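Local coordinates for maltose-binding protein MalE1 (Thermotoga maritima, PDB 6DTU), which binds maltotetraose and, like other bacterial solute-binding proteins, probably delivers maltose and related sugars to a membrane transporter, at residues Pro3-Trp8 and Tyr28-Glu33; Gln18-Glu23 and Lys289-Arg294; Ile75-Asn80 and Gly98-Gly103; Lys117-Glu122 and Gln222-Ile227; Tyr168-Thr173 and Pro332-Met337. All blocks are in the same frame, centred on the assembly; numbering follows the deposited sequence.

In the fold
Contacts 1 and 2 touch, their centres 14 Å apart: helix 14-28, which supplies one side of contact 2, links the two strands of contact 1, and V32 packs against G21. Contacts 1 and 3 reach the same mixed sheet, which holds strands 4-9, 31-36 and 100-109, with centres about 21 Å apart. Contact 4 belongs to the smaller four-stranded sheet, its centre about 42 Å from those of contacts 1 and 3. Contact 5 lies about 20 Å from contact 3 and about 34 Å from contact 4, centre to centre. Along the chain contacts 1, 3 and 4 close in turn, whereas contacts 2 and 5 bring late segments back to earlier ones, consistent with the two-lobed solute-binding fold.

Contact 1. Residues Pro3-Trp8 and Tyr28-Glu33; sequences PKLTIW and YGVEVE
G29, whose carbonyl O rests near P3 CD, is the first residue after the preceding helix to leave helical geometry; its positive phi (77°) is easy for glycine. V30 follows, its CG2 meeting P3 CG at 4.0 Å, and both side chains lean on L277 of helix 275-286; compact apolar residues suit this seam. E31 starts the strand: its N donates to P3 O at 2.9 Å and its O accepts from L5 N at 2.8 Å. Its carboxylate leads away to K25. V32 turns to the same face as L5, where its CG1 lies 3.9 Å from I7 CD1. E33 brings the next backbone bonds, from its N to L5 O and from I7 N to its O. K4, with CG anti to the backbone N (chi1 -179°) and an extended chain, carries NZ to the E33 carboxylate in a salt bridge whose exact length is doubtful. The two strand segments run parallel, their directions differing by 14°, and helix 14-28 joins them: a classic beta-alpha-beta unit.

Contact 2. Residues Gln18-Glu23 and Lys289-Arg294; sequences QKLGEE and KETMYR
E23 and R294 both place CG beside their own backbone N and opposite the carbonyl carbon (chi1 -61° and -69°), and R294 then bends at chi3 (62°), which brings its guanidinium end-on to the E23 carboxylate. Two nitrogens grip two oxygens: NH1 of R294 gives to OE1 of E23 at 2.9 Å, on the syn lone pair, while NH2 of R294 gives to OE2 of E23 at 2.8 Å, also on the syn side but out of the carboxylate plane. The planes are therefore twisted rather than flush. K19, one helical turn before E23, curls its bent chain round and sets NZ 2.6 Å from OE2 of E23, on the anti lone pair. Two cations thus share one carboxylate, which probably favours its ionised form. Beneath, the branched aliphatic L20 lays CD2 over one guanidinium face, 3.5 Å from R294 NH1. L20 CD1 also meets T291 CG2 at 3.5 Å, a tightness left doubtful by the threonine's second conformer. T291 OG1 hydrogen-bonds to F285 O. The segments 18-23 and 289-294 run roughly antiparallel, L20 and T291 both packing on I286 of helix 275-286, while M292 packs on I104 and Y106 of strand 100-109.

Contact 3. Residues Ile75-Asn80 and Gly98-Gly103; sequences IEPIPN and GGKLYG
Y102 makes the tight side of this contact with I75, P77 and I78. Its CG lies beside the backbone N (chi1 -76°), which carries the ring along the loop. Y102 CB meets I75 CD1 at 3.8 Å. Its CE1 meets P77 CG at 3.8 Å. The ring edge points CE1 at I75 O, 3.5 Å away. A large flat side chain suits this strip, which V66 and A70 of helix 66-71 continue. An alanine here would remove the ring and would probably leave P77 and these helix residues without their apolar partner. I78 CD1 packs 3.6 Å from G103 CA, where glycine presents no side chain. G98 and G99, with positive phi, form the type I' turn of a beta hairpin, from which strand 100-109 enters the main sheet. I78 N donates to L101 O at 2.8 Å, tilted from the carbonyl plane. The looser side is partly watery: one water takes the L101 N-H and gives to I78 O, while exposed K100 merely lays its CD along P77 CG, 3.9 Å apart.

Contact 4. Residues Lys117-Glu122 and Gln222-Ile227; sequences KDYVPE and QAAMII
Y119, V120 and A224 carry this apolar contact. A224 CB is the meeting point, 3.7 Å from Y119 CB and 3.9 Å from V120 CG2. Alanine suits the spot because its single methyl fits between the two neighbours while the backbone turns a corner; the A224 main chain also bonds N116 and R146. Y119 places its CG beside the backbone N (chi1 -60°), and this directs the ring past A224, with CD2 at 4.1 Å from A224 CA. The ring therefore meets the corner obliquely through its near end, and its far end is anchored elsewhere: the OH hydrogen-bonds to G221 O, just before the 222-227 segment, and F141 stands edge-to-face with it. A tyrosine can thus pack its hydrocarbon part inward while giving its hydroxyl a backbone partner. V120 stands next to it, with its CG2 methyl wedged between A224 CB and the side chain of M225. The valine crosses M225 at about a right angle, CG2 lying 4.0 Å from M225 CG. M225, unbranched and bent at its end, packs on L130 and I133 of helix 127-140, and V120 also reaches I133. The loop after strand 112-116 is in this way pinned to the corner at A224 and to M225 on strand 223-228, the antiparallel neighbour of strand 112-116, as part of the helix-covered side of a four-stranded sheet in an alpha/beta fold.

Contact 5. Residues Tyr168-Thr173 and Pro332-Met337; sequences YVFKQT and PNVPQM
F170 presents its ring edge to the 332-337 segment: CZ lies 3.5 Å from Q336 O, near the ring plane, and the Q336 amide stands almost perpendicular to the ring. V334 passes the phenylalanine in the opposite direction, its CG2 at 3.7 Å from F170 CE2, while P332 CG sits obliquely near CD2. M337, about 7 Å from a bound glucose unit by its side chain, adds a Met-aromatic contact, its sulfur 5.2 Å from the F170 ring centre and 53° off the normal. Bent at chi2 (61°), M337 also sets SD 3.8 Å from V169 CG1; that same methyl lies over the centre of one face of the F170 ring, 3.8 Å above its plane. Rigid proline, short valine and long methionine thus fit round a flat aromatic. A serine in place of F170 would probably leave V334 and the M337 sulfur without the ring they pack on. F170 also touches L177 of strand 176-178 and I182 of strand 181-183, joining the small three-stranded sheet to the loop before helix 341-352.

Contact 1. Residues Pro3-Trp8 and Tyr28-Glu33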
# COMPACT_ATOMS: atom_id res chain seq x y z
N PRO A 3 -15.17 22.55 19.32
CA PRO A 3 -14.10 21.55 19.33
C PRO A 3 -13.52 21.39 17.93
O PRO A 3 -14.08 21.88 16.94
CB PRO A 3 -14.83 20.27 19.75
CG PRO A 3 -16.15 20.42 19.09
CD PRO A 3 -16.49 21.93 19.17
N LYS A 4 -12.41 20.68 17.85
CA LYS A 4 -11.70 20.49 16.59
C LYS A 4 -11.25 19.05 16.45
O LYS A 4 -10.80 18.43 17.43
CB LYS A 4 -10.45 21.39 16.58
CG LYS A 4 -9.61 21.33 15.33
CD LYS A 4 -8.46 22.32 15.49
CE LYS A 4 -7.58 22.35 14.32
NZ LYS A 4 -6.62 23.48 14.48
N LEU A 5 -11.37 18.52 15.23
CA LEU A 5 -10.76 17.25 14.84
C LEU A 5 -9.70 17.50 13.79
O LEU A 5 -9.98 18.12 12.75
CB LEU A 5 -11.79 16.28 14.27
CG LEU A 5 -12.91 15.82 15.21
CD1 LEU A 5 -13.88 14.96 14.47
CD2 LEU A 5 -12.31 15.11 16.43
N THR A 6 -8.50 17.01 14.05
CA THR A 6 -7.39 17.08 13.11
C THR A 6 -7.11 15.69 12.56
O THR A 6 -7.05 14.71 13.32
CB THR A 6 -6.16 17.65 13.80
OG1 THR A 6 -6.47 18.97 14.26
CG2 THR A 6 -4.99 17.73 12.80
N ILE A 7 -6.94 15.61 11.24
CA ILE A 7 -6.69 14.36 10.53
C ILE A 7 -5.35 14.49 9.84
O ILE A 7 -5.10 15.50 9.17
CB ILE A 7 -7.76 14.16 9.45
CG1 ILE A 7 -9.17 14.20 10.06
CG2 ILE A 7 -7.52 12.86 8.68
CD1 ILE A 7 -10.27 14.30 9.01
N TRP A 8 -4.51 13.46 9.95
CA TRP A 8 -3.30 13.32 9.13
C TRP A 8 -3.58 12.29 8.05
O TRP A 8 -4.06 11.19 8.33
CB TRP A 8 -2.10 12.82 9.95
CG TRP A 8 -1.57 13.77 10.95
CD1 TRP A 8 -1.92 15.10 11.10
CD2 TRP A 8 -0.57 13.49 11.93
NE1 TRP A 8 -1.20 15.65 12.14
CE2 TRP A 8 -0.36 14.69 12.66
CE3 TRP A 8 0.18 12.35 12.26
CZ2 TRP A 8 0.56 14.77 13.71
CZ3 TRP A 8 1.09 12.44 13.31
CH2 TRP A 8 1.27 13.65 14.01
N TYR A 28 -22.48 20.69 12.22
CA TYR A 28 -22.35 20.49 13.65
C TYR A 28 -21.53 21.53 14.38
O TYR A 28 -21.56 21.54 15.61
CB TYR A 28 -21.75 19.11 13.96
CG TYR A 28 -22.61 17.98 13.50
CD1 TYR A 28 -23.81 17.70 14.13
CD2 TYR A 28 -22.20 17.16 12.46
CE1 TYR A 28 -24.59 16.65 13.72
CE2 TYR A 28 -22.97 16.10 12.04
CZ TYR A 28 -24.18 15.86 12.68
OH TYR A 28 -24.98 14.82 12.29
N GLY A 29 -20.84 22.42 13.67
CA GLY A 29 -19.98 23.40 14.30
C GLY A 29 -18.65 22.88 14.79
O GLY A 29 -17.94 23.59 15.50
N VAL A 30 -18.29 21.67 14.40
CA VAL A 30 -17.05 21.03 14.80
C VAL A 30 -16.03 21.38 13.73
O VAL A 30 -16.27 21.15 12.54
CB VAL A 30 -17.26 19.51 14.88
CG1 VAL A 30 -15.94 18.77 15.11
CG2 VAL A 30 -18.28 19.16 15.97
N GLU A 31 -14.93 22.00 14.13
CA GLU A 31 -13.90 22.33 13.15
C GLU A 31 -13.20 21.05 12.72
O GLU A 31 -12.89 20.19 13.55
CB GLU A 31 -12.88 23.29 13.76
CG GLU A 31 -11.95 23.87 12.75
CD GLU A 31 -12.67 25.00 12.01
OE1 GLU A 31 -13.62 25.58 12.59
OE2 GLU A 31 -12.29 25.29 10.85
N VAL A 32 -12.98 20.91 11.42
CA VAL A 32 -12.24 19.75 10.91
C VAL A 32 -11.04 20.25 10.12
O VAL A 32 -11.18 21.09 9.22
CB VAL A 32 -13.13 18.80 10.09
CG1 VAL A 32 -12.32 17.56 9.69
CG2 VAL A 32 -14.39 18.40 10.90
N GLU A 33 -9.88 19.71 10.43
CA GLU A 33 -8.64 20.19 9.85
C GLU A 33 -7.93 19.00 9.23
O GLU A 33 -7.64 18.02 9.93
CB GLU A 33 -7.78 20.82 10.93
CG GLU A 33 -6.38 21.09 10.47
CD GLU A 33 -5.63 21.86 11.50
OE1 GLU A 33 -6.13 22.92 11.88
OE2 GLU A 33 -4.56 21.39 11.93

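Contact 2. Residues Gln18-Glu23 and Lys289-Arg294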
# COMPACT_ATOMS: atom_id res chain seq x y z
N GLN A 18 -11.05 17.20 3.10
CA GLN A 18 -11.27 18.62 3.36
C GLN A 18 -12.72 18.99 3.11
O GLN A 18 -13.34 19.69 3.91
CB GLN A 18 -10.38 19.45 2.42
CG GLN A 18 -8.96 19.75 2.91
CD GLN A 18 -8.13 20.57 1.89
OE1 GLN A 18 -8.39 20.53 0.68
NE2 GLN A 18 -7.12 21.30 2.39
N LYS A 19 -13.27 18.51 2.00
CA LYS A 19 -14.64 18.85 1.65
C LYS A 19 -15.62 18.24 2.65
O LYS A 19 -16.54 18.92 3.11
CB LYS A 19 -14.91 18.36 0.23
CG LYS A 19 -16.30 18.68 -0.27
CD LYS A 19 -16.48 20.17 -0.49
CE LYS A 19 -17.87 20.51 -1.05
NZ LYS A 19 -18.98 20.37 -0.04
N LEU A 20 -15.42 16.97 3.01
CA LEU A 20 -16.28 16.34 4.01
C LEU A 20 -16.16 17.05 5.35
O LEU A 20 -17.15 17.24 6.06
CB LEU A 20 -15.91 14.87 4.19
CG LEU A 20 -16.10 14.04 2.93
CD1 LEU A 20 -15.54 12.62 3.06
CD2 LEU A 20 -17.58 14.02 2.58
N GLY A 21 -14.95 17.48 5.70
CA GLY A 21 -14.78 18.19 6.97
C GLY A 21 -15.51 19.51 7.00
O GLY A 21 -16.08 19.88 8.04
N GLU A 22 -15.51 20.23 5.88
CA GLU A 22 -16.29 21.46 5.77
C GLU A 22 -17.78 21.17 5.95
O GLU A 22 -18.50 21.95 6.58
CB GLU A 22 -16.05 22.10 4.41
CG GLU A 22 -14.73 22.82 4.28
CD GLU A 22 -14.41 23.24 2.85
OE1 GLU A 22 -13.28 23.73 2.63
OE2 GLU A 22 -15.27 23.12 1.95
N GLU A 23 -18.25 20.06 5.38
CA GLU A 23 -19.67 19.71 5.51
C GLU A 23 -20.01 19.38 6.96
O GLU A 23 -21.04 19.83 7.48
CB GLU A 23 -20.01 18.56 4.56
CG GLU A 23 -19.78 18.94 3.08
CD GLU A 23 -19.91 17.80 2.10
OE1 GLU A 23 -20.20 16.67 2.54
OE2 GLU A 23 -19.68 18.04 0.89
N LYS A 289 -22.71 5.08 3.25
CA LYS A 289 -22.58 4.67 1.86
C LYS A 289 -22.15 5.81 0.95
O LYS A 289 -21.15 5.71 0.23
CB LYS A 289 -23.88 4.02 1.36
CG LYS A 289 -23.78 3.62 -0.11
CD LYS A 289 -25.02 2.87 -0.61
CE LYS A 289 -26.27 3.69 -0.49
NZ LYS A 289 -27.49 2.86 -0.75
N GLU A 290 -22.90 6.91 0.97
CA GLU A 290 -22.56 8.03 0.09
C GLU A 290 -21.16 8.54 0.37
O GLU A 290 -20.40 8.83 -0.56
CB GLU A 290 -23.57 9.16 0.26
CG GLU A 290 -24.80 8.99 -0.59
CD GLU A 290 -25.51 10.30 -0.75
OE1 GLU A 290 -24.90 11.22 -1.35
OE2 GLU A 290 -26.64 10.43 -0.24
N THR A 291 -20.79 8.66 1.65
CA THR A 291 -19.49 9.22 1.96
C THR A 291 -18.38 8.31 1.50
O THR A 291 -17.37 8.78 0.97
CB THR A 291 -19.35 9.47 3.44
OG1 THR A 291 -20.54 10.10 3.90
CG2 THR A 291 -18.16 10.39 3.66
N MET A 292 -18.56 6.99 1.67
CA MET A 292 -17.55 6.03 1.23
C MET A 292 -17.41 6.04 -0.29
O MET A 292 -16.31 5.88 -0.82
CB MET A 292 -17.89 4.65 1.78
CG MET A 292 -17.51 4.49 3.23
SD MET A 292 -15.74 4.27 3.35
CE MET A 292 -15.44 4.29 5.13
N TYR A 293 -18.52 6.26 -1.00
CA TYR A 293 -18.45 6.34 -2.45
C TYR A 293 -17.77 7.63 -2.89
O TYR A 293 -16.95 7.60 -3.82
CB TYR A 293 -19.86 6.16 -3.02
CG TYR A 293 -19.97 6.13 -4.52
CD1 TYR A 293 -19.13 5.35 -5.28
CD2 TYR A 293 -21.02 6.79 -5.17
CE1 TYR A 293 -19.25 5.29 -6.67
CE2 TYR A 293 -21.15 6.73 -6.54
CZ TYR A 293 -20.27 5.99 -7.29
OH TYR A 293 -20.42 5.93 -8.65
N ARG A 294 -18.05 8.74 -2.21
CA ARG A 294 -17.36 9.99 -2.49
C ARG A 294 -15.87 9.87 -2.23
O ARG A 294 -15.07 10.44 -2.98
CB ARG A 294 -17.97 11.14 -1.69
CG ARG A 294 -19.34 11.47 -2.17
CD ARG A 294 -20.00 12.48 -1.27
NE ARG A 294 -19.26 13.72 -1.28
CZ ARG A 294 -19.42 14.71 -0.41
NH1 ARG A 294 -20.33 14.61 0.54
NH2 ARG A 294 -18.67 15.79 -0.51

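Contact 3. Residues Ile75-Asn80 and Gly98-Gly103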
# COMPACT_ATOMS: atom_id res chain seq x y z
N ILE A 75 -3.73 3.80 19.52
CA ILE A 75 -4.97 3.93 18.75
C ILE A 75 -6.09 3.29 19.56
O ILE A 75 -5.87 2.34 20.31
CB ILE A 75 -4.91 3.39 17.30
CG1 ILE A 75 -4.36 1.95 17.28
CG2 ILE A 75 -4.11 4.34 16.40
CD1 ILE A 75 -4.43 1.29 15.91
N GLU A 76 -7.29 3.86 19.43
CA GLU A 76 -8.43 3.59 20.30
C GLU A 76 -9.31 2.49 19.71
O GLU A 76 -9.62 2.51 18.52
CB GLU A 76 -9.25 4.87 20.44
CG GLU A 76 -10.45 4.78 21.35
CD GLU A 76 -10.09 4.68 22.83
OE1 GLU A 76 -8.91 4.85 23.18
OE2 GLU A 76 -11.02 4.47 23.66
N PRO A 77 -9.77 1.52 20.51
CA PRO A 77 -10.72 0.55 19.98
C PRO A 77 -12.01 1.25 19.54
O PRO A 77 -12.45 2.23 20.15
CB PRO A 77 -10.99 -0.37 21.17
CG PRO A 77 -9.82 -0.18 22.09
CD PRO A 77 -9.45 1.27 21.92
N ILE A 78 -12.60 0.73 18.47
CA ILE A 78 -13.83 1.29 17.91
C ILE A 78 -14.99 0.40 18.34
O ILE A 78 -15.05 -0.77 17.92
CB ILE A 78 -13.76 1.43 16.39
CG1 ILE A 78 -12.69 2.46 16.03
CG2 ILE A 78 -15.12 1.85 15.83
CD1 ILE A 78 -12.60 2.72 14.56
N PRO A 79 -15.91 0.88 19.17
CA PRO A 79 -17.03 0.05 19.59
C PRO A 79 -17.97 -0.19 18.43
O PRO A 79 -17.94 0.52 17.41
CB PRO A 79 -17.70 0.87 20.69
CG PRO A 79 -16.62 1.81 21.17
CD PRO A 79 -15.82 2.13 19.95
N ASN A 80 -18.81 -1.20 18.58
CA ASN A 80 -19.73 -1.55 17.53
C ASN A 80 -20.58 -0.33 17.16
O ASN A 80 -20.91 0.51 18.00
CB ASN A 80 -20.60 -2.72 18.01
CG ASN A 80 -19.81 -4.02 18.16
OD1 ASN A 80 -18.60 -4.10 17.86
ND2 ASN A 80 -20.49 -5.04 18.68
N GLY A 98 -6.06 -8.41 18.66
CA GLY A 98 -6.36 -8.81 20.03
C GLY A 98 -7.83 -8.78 20.38
O GLY A 98 -8.19 -8.49 21.53
N GLY A 99 -8.70 -9.07 19.42
CA GLY A 99 -10.13 -9.13 19.63
C GLY A 99 -10.89 -7.84 19.46
O GLY A 99 -12.12 -7.85 19.60
N LYS A 100 -10.23 -6.73 19.17
CA LYS A 100 -10.90 -5.44 19.07
C LYS A 100 -10.66 -4.82 17.71
O LYS A 100 -9.63 -5.05 17.08
CB LYS A 100 -10.40 -4.48 20.14
CG LYS A 100 -10.63 -4.98 21.58
CD LYS A 100 -10.09 -4.00 22.60
CE LYS A 100 -10.25 -4.54 24.01
NZ LYS A 100 -9.97 -3.49 25.04
N LEU A 101 -11.61 -4.01 17.27
CA LEU A 101 -11.49 -3.27 16.03
C LEU A 101 -10.79 -1.94 16.30
O LEU A 101 -11.11 -1.25 17.27
CB LEU A 101 -12.88 -2.99 15.48
CG LEU A 101 -12.96 -2.24 14.15
CD1 LEU A 101 -12.38 -3.11 13.05
CD2 LEU A 101 -14.39 -1.83 13.85
N TYR A 102 -9.85 -1.58 15.42
CA TYR A 102 -9.03 -0.38 15.60
C TYR A 102 -9.10 0.58 14.42
O TYR A 102 -8.37 1.57 14.40
CB TYR A 102 -7.58 -0.78 15.88
CG TYR A 102 -7.35 -1.28 17.27
CD1 TYR A 102 -7.25 -0.40 18.33
CD2 TYR A 102 -7.24 -2.63 17.53
CE1 TYR A 102 -7.02 -0.85 19.63
CE2 TYR A 102 -7.02 -3.10 18.81
CZ TYR A 102 -6.93 -2.20 19.86
OH TYR A 102 -6.70 -2.67 21.14
N GLY A 103 -9.96 0.35 13.45
CA GLY A 103 -10.09 1.32 12.38
C GLY A 103 -11.32 1.09 11.55
O GLY A 103 -11.90 0.00 11.55
O HOH W 1 -8.51 3.48 16.23
O HOH W 2 -13.74 -2.96 19.14

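Contact 4. Residues Lys117-Glu122 and Gln222-Ile227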
# COMPACT_ATOMS: atom_id res chain seq x y z
N LYS A 117 -1.03 3.03 -22.87
CA LYS A 117 -1.46 2.37 -24.10
C LYS A 117 -0.87 3.02 -25.34
O LYS A 117 -0.87 2.40 -26.41
CB LYS A 117 -2.98 2.33 -24.19
CG LYS A 117 -3.64 1.41 -23.16
CD LYS A 117 -5.16 1.50 -23.22
CE LYS A 117 -5.81 0.60 -22.18
NZ LYS A 117 -7.30 0.78 -22.14
N ASP A 118 -0.37 4.26 -25.24
CA ASP A 118 0.30 4.86 -26.38
C ASP A 118 1.55 4.09 -26.75
O ASP A 118 1.91 3.99 -27.93
CB ASP A 118 0.68 6.30 -26.07
CG ASP A 118 -0.50 7.24 -26.11
OD1 ASP A 118 -1.52 6.87 -26.70
OD2 ASP A 118 -0.39 8.34 -25.53
N TYR A 119 2.24 3.53 -25.75
CA TYR A 119 3.47 2.79 -25.98
C TYR A 119 3.26 1.29 -25.97
O TYR A 119 3.98 0.57 -26.66
CB TYR A 119 4.49 3.14 -24.90
CG TYR A 119 4.86 4.59 -24.85
CD1 TYR A 119 5.64 5.16 -25.85
CD2 TYR A 119 4.44 5.40 -23.80
CE1 TYR A 119 5.98 6.51 -25.80
CE2 TYR A 119 4.77 6.74 -23.75
CZ TYR A 119 5.54 7.29 -24.75
OH TYR A 119 5.86 8.62 -24.68
N VAL A 120 2.29 0.81 -25.19
CA VAL A 120 1.99 -0.61 -25.00
C VAL A 120 0.49 -0.80 -25.18
O VAL A 120 -0.26 -0.81 -24.19
CB VAL A 120 2.45 -1.07 -23.61
CG1 VAL A 120 2.08 -2.52 -23.36
CG2 VAL A 120 3.94 -0.88 -23.47
N PRO A 121 0.01 -0.94 -26.41
CA PRO A 121 -1.44 -1.10 -26.61
C PRO A 121 -2.03 -2.29 -25.87
O PRO A 121 -3.16 -2.21 -25.37
CB PRO A 121 -1.56 -1.22 -28.13
CG PRO A 121 -0.35 -0.48 -28.64
CD PRO A 121 0.74 -0.80 -27.68
N GLU A 122 -1.27 -3.38 -25.77
CA GLU A 122 -1.72 -4.59 -25.09
C GLU A 122 -0.64 -5.03 -24.11
O GLU A 122 0.55 -5.08 -24.47
CB GLU A 122 -2.05 -5.70 -26.09
CG GLU A 122 -3.12 -5.26 -27.07
CD GLU A 122 -3.60 -6.38 -27.95
OE1 GLU A 122 -3.07 -7.50 -27.84
OE2 GLU A 122 -4.53 -6.12 -28.75
N GLN A 222 6.24 9.61 -19.81
CA GLN A 222 7.61 9.22 -20.10
C GLN A 222 7.92 7.79 -19.67
O GLN A 222 9.10 7.44 -19.56
CB GLN A 222 8.61 10.20 -19.47
CG GLN A 222 8.43 11.64 -19.90
CD GLN A 222 9.33 12.58 -19.13
OE1 GLN A 222 9.26 12.66 -17.91
NE2 GLN A 222 10.19 13.29 -19.85
N ALA A 223 6.91 6.99 -19.36
CA ALA A 223 7.13 5.60 -18.97
C ALA A 223 6.03 4.71 -19.52
O ALA A 223 4.84 4.99 -19.38
CB ALA A 223 7.30 5.42 -17.45
N ALA A 224 6.44 3.61 -20.14
CA ALA A 224 5.48 2.74 -20.80
C ALA A 224 4.77 1.82 -19.81
O ALA A 224 3.56 1.58 -19.95
CB ALA A 224 6.17 1.93 -21.89
N MET A 225 5.50 1.28 -18.82
CA MET A 225 4.96 0.30 -17.89
C MET A 225 5.55 0.52 -16.52
O MET A 225 6.76 0.71 -16.39
CB MET A 225 5.36 -1.12 -18.31
CG MET A 225 4.74 -1.54 -19.64
SD MET A 225 5.30 -3.16 -20.22
CE MET A 225 7.04 -2.89 -20.53
N ILE A 226 4.70 0.42 -15.49
CA ILE A 226 5.15 0.47 -14.11
C ILE A 226 4.44 -0.58 -13.28
O ILE A 226 3.44 -1.18 -13.70
CB ILE A 226 4.95 1.86 -13.47
CG1 ILE A 226 3.46 2.20 -13.40
CG2 ILE A 226 5.75 2.91 -14.24
CD1 ILE A 226 3.21 3.53 -12.70
N ILE A 227 4.97 -0.83 -12.09
CA ILE A 227 4.28 -1.62 -11.08
C ILE A 227 3.94 -0.69 -9.92
O ILE A 227 4.83 -0.26 -9.18
CB ILE A 227 5.07 -2.85 -10.63
CG1 ILE A 227 5.20 -3.82 -11.80
CG2 ILE A 227 4.31 -3.54 -9.50
CD1 ILE A 227 6.03 -5.07 -11.48

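Contact 5. Residues Tyr168-Thr173 and Pro332-Met337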
# COMPACT_ATOMS: atom_id res chain seq x y z
N TYR A 168 8.22 -15.67 2.04
CA TYR A 168 7.13 -15.24 2.92
C TYR A 168 7.73 -14.39 4.03
O TYR A 168 8.93 -14.47 4.31
CB TYR A 168 6.31 -16.41 3.47
CG TYR A 168 7.12 -17.47 4.20
CD1 TYR A 168 7.44 -17.31 5.55
CD2 TYR A 168 7.55 -18.62 3.56
CE1 TYR A 168 8.18 -18.27 6.23
CE2 TYR A 168 8.29 -19.58 4.24
CZ TYR A 168 8.60 -19.40 5.57
OH TYR A 168 9.34 -20.36 6.22
N VAL A 169 6.90 -13.55 4.66
CA VAL A 169 7.36 -12.74 5.78
C VAL A 169 7.43 -13.63 7.02
O VAL A 169 8.51 -14.06 7.43
CB VAL A 169 6.48 -11.50 6.02
CG1 VAL A 169 7.09 -10.62 7.13
CG2 VAL A 169 6.32 -10.71 4.72
N PHE A 170 6.27 -13.92 7.60
CA PHE A 170 6.14 -14.81 8.74
C PHE A 170 5.33 -16.01 8.29
O PHE A 170 4.32 -15.86 7.58
CB PHE A 170 5.40 -14.09 9.89
CG PHE A 170 6.05 -12.79 10.34
CD1 PHE A 170 7.38 -12.76 10.69
CD2 PHE A 170 5.32 -11.62 10.42
CE1 PHE A 170 7.98 -11.58 11.12
CE2 PHE A 170 5.91 -10.42 10.83
CZ PHE A 170 7.24 -10.39 11.18
N LYS A 171 5.76 -17.21 8.69
CA LYS A 171 5.11 -18.42 8.22
C LYS A 171 3.65 -18.44 8.65
O LYS A 171 3.33 -18.23 9.82
CB LYS A 171 5.84 -19.65 8.76
CG LYS A 171 5.32 -20.99 8.21
CD LYS A 171 5.64 -21.14 6.74
CE LYS A 171 5.11 -22.45 6.19
NZ LYS A 171 5.78 -22.81 4.91
N GLN A 172 2.77 -18.64 7.69
CA GLN A 172 1.35 -18.80 7.98
C GLN A 172 1.14 -20.23 8.47
O GLN A 172 1.46 -21.18 7.76
CB GLN A 172 0.52 -18.54 6.72
CG GLN A 172 -0.99 -18.60 6.95
CD GLN A 172 -1.46 -17.58 7.97
OE1 GLN A 172 -1.52 -16.38 7.67
NE2 GLN A 172 -1.78 -18.04 9.17
N THR A 173 0.68 -20.37 9.71
CA THR A 173 0.37 -21.66 10.30
C THR A 173 -1.11 -21.69 10.70
O THR A 173 -1.80 -20.67 10.66
CB THR A 173 1.24 -21.95 11.53
OG1 THR A 173 0.69 -21.28 12.67
CG2 THR A 173 2.66 -21.44 11.32
N PRO A 332 0.94 -8.62 7.00
CA PRO A 332 0.68 -8.84 8.43
C PRO A 332 0.39 -7.53 9.14
O PRO A 332 0.89 -6.47 8.77
CB PRO A 332 1.99 -9.42 8.95
CG PRO A 332 2.63 -10.02 7.77
CD PRO A 332 2.25 -9.15 6.59
N ASN A 333 -0.41 -7.61 10.20
CA ASN A 333 -0.61 -6.45 11.04
C ASN A 333 -0.01 -6.62 12.43
O ASN A 333 -0.21 -5.77 13.29
CB ASN A 333 -2.08 -6.00 11.09
CG ASN A 333 -2.96 -6.85 12.01
OD1 ASN A 333 -2.52 -7.83 12.60
ND2 ASN A 333 -4.21 -6.44 12.15
N VAL A 334 0.75 -7.69 12.64
CA VAL A 334 1.33 -7.97 13.96
C VAL A 334 2.36 -6.90 14.30
O VAL A 334 2.91 -6.27 13.38
CB VAL A 334 1.90 -9.40 13.99
CG1 VAL A 334 0.77 -10.38 13.78
CG2 VAL A 334 3.00 -9.59 12.95
N PRO A 335 2.65 -6.63 15.57
CA PRO A 335 3.64 -5.58 15.89
C PRO A 335 4.99 -5.83 15.26
O PRO A 335 5.72 -4.87 15.00
CB PRO A 335 3.73 -5.60 17.42
CG PRO A 335 2.48 -6.26 17.86
CD PRO A 335 2.05 -7.21 16.78
N GLN A 336 5.34 -7.09 15.05
CA GLN A 336 6.63 -7.48 14.51
C GLN A 336 6.84 -7.08 13.06
O GLN A 336 7.96 -7.20 12.55
CB GLN A 336 6.85 -9.00 14.68
CG GLN A 336 6.98 -9.45 16.14
CD GLN A 336 5.65 -9.70 16.82
OE1 GLN A 336 4.58 -9.63 16.20
NE2 GLN A 336 5.71 -9.98 18.12
N MET A 337 5.80 -6.63 12.35
CA MET A 337 6.03 -6.17 10.98
C MET A 337 6.89 -4.92 10.95
O MET A 337 7.51 -4.63 9.93
CB MET A 337 4.68 -5.93 10.29
CG MET A 337 4.76 -5.80 8.77
SD MET A 337 5.39 -7.33 8.04
CE MET A 337 5.76 -6.76 6.38